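Pyridoxamine 5-phosphate-dependent dehydrase (Escherichia coli, PDB 2R0T) catalyses the removal of the C3'-hydroxyl group from GDP-4-keto-6-deoxy-D-mannose by coupled transamination and deoxygenation, a step in L-colitose biosynthesis. Local coordinates at residues 19-24 with 254-259; 175-180 with 199-204. The protein carries 1 engineered substitution. All coordinates share one frame; numbering follows the deposited sequence.

Both interactions belong to one aminotransferase-type chain but share no helix or strand: interaction 1 packs helix 15-27 on the start of helix 255-286, and interaction 2 joins the loop before strand 181-185 to the end of strand 198-202. The contact centres lie about 25 Å apart. All touching residues of interaction 1 are buried although it is centred about 23 Å from the chain centre, covered by helix 34-47, later turns of helix 255-286 and, in part, the second subunit; its chemistry is aliphatic. Interaction 2, centred about 11 Å from the chain centre, is only partly buried. There a threonine hydroxyl, a backbone carbonyl and two waters do much of the joining, with fewer apolar touches.

Interaction 1 of 2, residues 19-24 with 254-259; sequences KAIQSV and LEMSGA
Val24 makes the broadest apolar contact, splitting its two methyls between Met256 and Ala259. CG1, anti to the backbone N (chi1 163°), reaches CE of Met256 at 3.6 Å, while CG2 lies 3.7 Å from CB of Ala259. The bend of the Met256 chain at its last torsion (chi3 -105°) brings CE to Val24. Nearer the backbone, CG of Met256 lies 3.7 Å from CG1 of Ile21; the Ile21 and Met256 side chains meet at about a right angle. Ala20 and Ala259 face each other with small side chains, CB to CB 4.2 Å, and their CA atoms come to 5.7 Å. The short helical segments run roughly antiparallel at 140°, their axes 8.8 Å apart at closest approach.

The polar ends of Glu255 and Ser257 find their partners outside the two segments. Glu255 reaches the start of helix 34-47: OE1 accepts from N of Gly33 and Val36, and OE2 from N of Tyr35, so three backbone amides grip the buried carboxylate and probably help stabilise its charge. Ser257 OG bonds to Thr194 O.

Met256 also packs on Met256 of the second subunit, and Ile21 on Leu25 of that subunit. The arrangement is an aliphatic helix-helix packing at the dimer interface, joining the N-terminal helix to the first turns of the long helix 255-286.

Interaction 2 of 2, residues 175-180 with 199-204; sequences AGTFGL and CIVTDD
The carboxylate of Asp204 has the CD1 methyl of Leu180 beside it, 4.1 Å from OD1 and 4.0 Å from CB, the two side chains meeting obliquely. OD1 also forms a salt bridge with Arg76. Farther along the loop, the Phe178 ring has CA of Ala175 at its edge, in the ring plane, and stacks with the ring of Phe144.

The setting is the large mixed sheet of the aspartate aminotransferase fold, where the loop leading into strand 181-185 lies against the end of its antiparallel neighbour 198-202, one strand in from the outermost strand 51-55. An ST turn ends strand 198-202: OG1 of Thr202 accepts from N of Asp204 at 3.1 Å. The same OG1 donates to O of Leu180 at 2.7 Å, nearly on the C=O axis (169°). With OG1 anti to the backbone N (chi1 -168°), the hydroxyl faces the loop. The Leu180 carbonyl also accepts a hydrogen bond from water 2 at 2.7 Å, and that water accepts from Asp203 N, giving a second, solvent-mediated link. Water 1 sits between O of Thr177 (2.7 Å) and OD2 of Asp203 (3.2 Å), with more acceptors in reach than it has protons; OD1 of Asp203 is held by Lys50 N.

Beyond the turn, Asp204 caps helix 205-214, with OD2 accepting from Ile207 N. Deeper in the contact, Val201 turns its CG2 to the loop, where the methyl, set between the backbone N and carbonyl carbon, presses tightly on O of Gly176 at 3.2 Å.

Interaction 1 of 2, residues 19-24 with 254-259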
loop_
_atom_site.group_PDB
_atom_site.type_symbol
_atom_site.label_atom_id
_atom_site.label_comp_id
_atom_site.label_asym_id
_atom_site.label_seq_id
_atom_site.Cartn_x
_atom_site.Cartn_y
_atom_site.Cartn_z
ATOM N N LYS A 19 -11.220 -23.378 4.026
ATOM C CA LYS A 19 -12.639 -23.242 4.271
ATOM C C LYS A 19 -12.978 -21.789 4.455
ATOM O O LYS A 19 -14.010 -21.334 3.966
ATOM C CB LYS A 19 -13.036 -24.009 5.533
ATOM C CG LYS A 19 -12.849 -25.519 5.391
ATOM C CD LYS A 19 -13.721 -26.310 6.356
ATOM C CE LYS A 19 -12.942 -27.477 6.973
ATOM N NZ LYS A 19 -13.801 -28.450 7.743
ATOM N N ALA A 20 -12.115 -21.089 5.188
ATOM C CA ALA A 20 -12.314 -19.675 5.451
ATOM C C ALA A 20 -12.372 -18.933 4.111
ATOM O O ALA A 20 -13.211 -18.058 3.872
ATOM C CB ALA A 20 -11.214 -19.173 6.344
ATOM N N ILE A 21 -11.540 -19.372 3.184
ATOM C CA ILE A 21 -11.556 -18.769 1.861
ATOM C C ILE A 21 -12.898 -19.018 1.134
ATOM O O ILE A 21 -13.520 -18.106 0.558
ATOM C CB ILE A 21 -10.283 -19.158 1.082
ATOM C CG1 ILE A 21 -9.091 -18.305 1.568
ATOM C CG2 ILE A 21 -10.492 -18.982 -0.419
ATOM C CD1 ILE A 21 -7.744 -18.918 1.216
ATOM N N GLN A 22 -13.380 -20.252 1.231
ATOM C CA GLN A 22 -14.681 -20.626 0.683
ATOM C C GLN A 22 -15.793 -19.744 1.254
ATOM O O GLN A 22 -16.600 -19.185 0.513
ATOM C CB GLN A 22 -14.968 -22.088 1.006
ATOM C CG GLN A 22 -14.683 -22.970 -0.178
ATOM C CD GLN A 22 -15.153 -22.352 -1.491
ATOM O OE1 GLN A 22 -16.104 -21.558 -1.536
ATOM N NE2 GLN A 22 -14.484 -22.728 -2.576
ATOM N N SER A 23 -15.778 -19.605 2.581
ATOM C CA SER A 23 -16.701 -18.775 3.329
ATOM C C SER A 23 -16.737 -17.403 2.692
ATOM O O SER A 23 -17.793 -16.832 2.474
ATOM C CB SER A 23 -16.190 -18.651 4.764
ATOM O OG SER A 23 -15.993 -19.956 5.286
ATOM N N VAL A 24 -15.560 -16.879 2.391
ATOM C CA VAL A 24 -15.466 -15.570 1.799
ATOM C C VAL A 24 -16.029 -15.576 0.376
ATOM O O VAL A 24 -16.850 -14.721 0.019
ATOM C CB VAL A 24 -14.050 -15.034 1.928
ATOM C CG1 VAL A 24 -13.824 -13.890 0.998
ATOM C CG2 VAL A 24 -13.865 -14.551 3.314
ATOM N N LEU A 254 -7.596 -7.366 2.159
ATOM C CA LEU A 254 -8.728 -8.050 1.546
ATOM C C LEU A 254 -9.482 -8.898 2.584
ATOM O O LEU A 254 -8.905 -9.429 3.547
ATOM C CB LEU A 254 -8.213 -8.930 0.424
ATOM C CG LEU A 254 -7.658 -8.143 -0.757
ATOM C CD1 LEU A 254 -7.126 -9.202 -1.664
ATOM C CD2 LEU A 254 -8.800 -7.345 -1.416
ATOM N N GLU A 255 -10.791 -9.011 2.402
ATOM C CA GLU A 255 -11.622 -9.757 3.345
ATOM C C GLU A 255 -11.009 -11.144 3.702
ATOM O O GLU A 255 -10.828 -11.497 4.879
ATOM C CB GLU A 255 -13.039 -9.782 2.754
ATOM C CG GLU A 255 -14.220 -9.990 3.655
ATOM C CD GLU A 255 -14.146 -9.264 4.974
ATOM O OE1 GLU A 255 -13.209 -8.471 5.161
ATOM O OE2 GLU A 255 -15.011 -9.524 5.846
ATOM N N MET A 256 -10.609 -11.864 2.654
ATOM C CA MET A 256 -9.969 -13.170 2.669
ATOM C C MET A 256 -8.791 -13.276 3.609
ATOM O O MET A 256 -8.516 -14.373 4.116
ATOM C CB MET A 256 -9.408 -13.443 1.278
ATOM C CG MET A 256 -9.692 -14.792 0.745
ATOM S SD MET A 256 -9.624 -14.634 -1.084
ATOM C CE MET A 256 -11.289 -14.690 -1.455
ATOM N N SER A 257 -7.985 -12.219 3.686
ATOM C CA SER A 257 -6.850 -12.246 4.614
ATOM C C SER A 257 -7.378 -12.108 6.053
ATOM O O SER A 257 -6.767 -12.602 7.004
ATOM C CB SER A 257 -5.856 -11.109 4.315
ATOM O OG SER A 257 -5.401 -11.189 2.974
ATOM N N GLY A 258 -8.487 -11.407 6.226
ATOM C CA GLY A 258 -9.077 -11.230 7.558
ATOM C C GLY A 258 -9.592 -12.571 8.054
ATOM O O GLY A 258 -9.246 -13.037 9.140
ATOM N N ALA A 259 -10.417 -13.213 7.228
ATOM C CA ALA A 259 -10.925 -14.557 7.496
ATOM C C ALA A 259 -9.808 -15.563 7.761
ATOM O O ALA A 259 -9.864 -16.348 8.713
ATOM C CB ALA A 259 -11.806 -15.051 6.305
#

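Interaction 2 of 2, residues 175-180 with 199-204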
loop_
_atom_site.group_PDB
_atom_site.type_symbol
_atom_site.label_atom_id
_atom_site.label_comp_id
_atom_site.label_asym_id
_atom_site.label_seq_id
_atom_site.Cartn_x
_atom_site.Cartn_y
_atom_site.Cartn_z
ATOM N N ALA A 175 5.107 -8.173 23.244
ATOM C CA ALA A 175 5.957 -7.273 22.484
ATOM C C ALA A 175 5.003 -6.644 21.461
ATOM O O ALA A 175 4.051 -7.298 21.026
ATOM C CB ALA A 175 7.103 -8.112 21.778
ATOM N N GLY A 176 5.220 -5.398 21.092
ATOM C CA GLY A 176 4.303 -4.775 20.138
ATOM C C GLY A 176 3.378 -3.829 20.883
ATOM O O GLY A 176 2.826 -2.884 20.300
ATOM N N THR A 177 3.179 -4.110 22.168
ATOM C CA THR A 177 2.250 -3.313 22.953
ATOM C C THR A 177 2.937 -2.375 23.918
ATOM O O THR A 177 2.301 -1.621 24.634
ATOM C CB THR A 177 1.247 -4.154 23.688
ATOM O OG1 THR A 177 1.919 -4.897 24.707
ATOM C CG2 THR A 177 0.504 -5.084 22.740
ATOM N N PHE A 178 4.250 -2.412 23.912
ATOM C CA PHE A 178 4.998 -1.471 24.709
ATOM C C PHE A 178 5.003 -0.074 24.061
ATOM O O PHE A 178 4.955 0.906 24.778
ATOM C CB PHE A 178 6.423 -1.973 24.816
ATOM C CG PHE A 178 6.529 -3.198 25.640
ATOM C CD1 PHE A 178 6.526 -4.445 25.047
ATOM C CD2 PHE A 178 6.565 -3.105 27.025
ATOM C CE1 PHE A 178 6.597 -5.603 25.833
ATOM C CE2 PHE A 178 6.653 -4.255 27.831
ATOM C CZ PHE A 178 6.650 -5.519 27.236
ATOM N N GLY A 179 5.119 0.066 22.742
ATOM C CA GLY A 179 5.187 1.418 22.183
ATOM C C GLY A 179 3.838 2.153 22.080
ATOM O O GLY A 179 2.791 1.556 22.283
ATOM N N LEU A 180 3.843 3.413 21.655
ATOM C CA LEU A 180 2.563 4.079 21.408
ATOM C C LEU A 180 1.779 3.282 20.337
ATOM O O LEU A 180 0.539 3.254 20.315
ATOM C CB LEU A 180 2.774 5.546 20.973
ATOM C CG LEU A 180 1.463 6.247 20.575
ATOM C CD1 LEU A 180 0.505 6.627 21.750
ATOM C CD2 LEU A 180 1.821 7.455 19.759
ATOM N N CYS A 199 -0.539 -5.370 10.757
ATOM C CA CYS A 199 -1.495 -4.799 11.701
ATOM C C CYS A 199 -0.830 -3.768 12.556
ATOM O O CYS A 199 0.306 -3.968 12.965
ATOM C CB CYS A 199 -1.937 -5.870 12.690
ATOM S SG CYS A 199 -3.536 -5.424 13.437
ATOM N N ILE A 200 -1.541 -2.702 12.893
ATOM C CA ILE A 200 -0.979 -1.762 13.871
ATOM C C ILE A 200 -1.861 -1.929 15.104
ATOM O O ILE A 200 -3.087 -2.109 15.017
ATOM C CB ILE A 200 -1.097 -0.226 13.417
ATOM C CG1 ILE A 200 -0.429 -0.014 12.061
ATOM C CG2 ILE A 200 -0.360 0.708 14.375
ATOM C CD1 ILE A 200 -1.396 0.035 10.935
ATOM N N VAL A 201 -1.204 -1.860 16.255
ATOM C CA VAL A 201 -1.876 -1.931 17.541
ATOM C C VAL A 201 -1.571 -0.646 18.310
ATOM O O VAL A 201 -0.535 -0.031 18.139
ATOM C CB VAL A 201 -1.527 -3.198 18.390
ATOM C CG1 VAL A 201 -2.004 -4.450 17.663
ATOM C CG2 VAL A 201 -0.029 -3.221 18.852
ATOM N N THR A 202 -2.522 -0.214 19.123
ATOM C CA THR A 202 -2.407 0.995 19.925
ATOM C C THR A 202 -3.551 0.992 20.919
ATOM O O THR A 202 -4.642 0.413 20.645
ATOM C CB THR A 202 -2.543 2.297 19.060
ATOM O OG1 THR A 202 -2.153 3.449 19.829
ATOM C CG2 THR A 202 -3.947 2.511 18.533
ATOM N N ASP A 203 -3.296 1.699 22.028
ATOM C CA ASP A 203 -4.291 1.951 23.080
ATOM C C ASP A 203 -4.762 3.403 23.010
ATOM O O ASP A 203 -5.569 3.838 23.827
ATOM C CB ASP A 203 -3.745 1.685 24.473
ATOM C CG ASP A 203 -3.440 0.216 24.712
ATOM O OD1 ASP A 203 -4.228 -0.623 24.224
ATOM O OD2 ASP A 203 -2.437 -0.086 25.414
ATOM N N ASP A 204 -4.233 4.142 22.033
ATOM C CA ASP A 204 -4.606 5.525 21.755
ATOM C C ASP A 204 -5.751 5.667 20.743
ATOM O O ASP A 204 -5.638 5.434 19.528
ATOM C CB ASP A 204 -3.417 6.381 21.307
ATOM C CG ASP A 204 -3.731 7.857 21.339
ATOM O OD1 ASP A 204 -3.076 8.486 22.178
ATOM O OD2 ASP A 204 -4.596 8.370 20.575
HETATM O O HOH W 1 0.581 0.481 24.395
HETATM O O HOH W 2 -0.374 2.958 22.845
#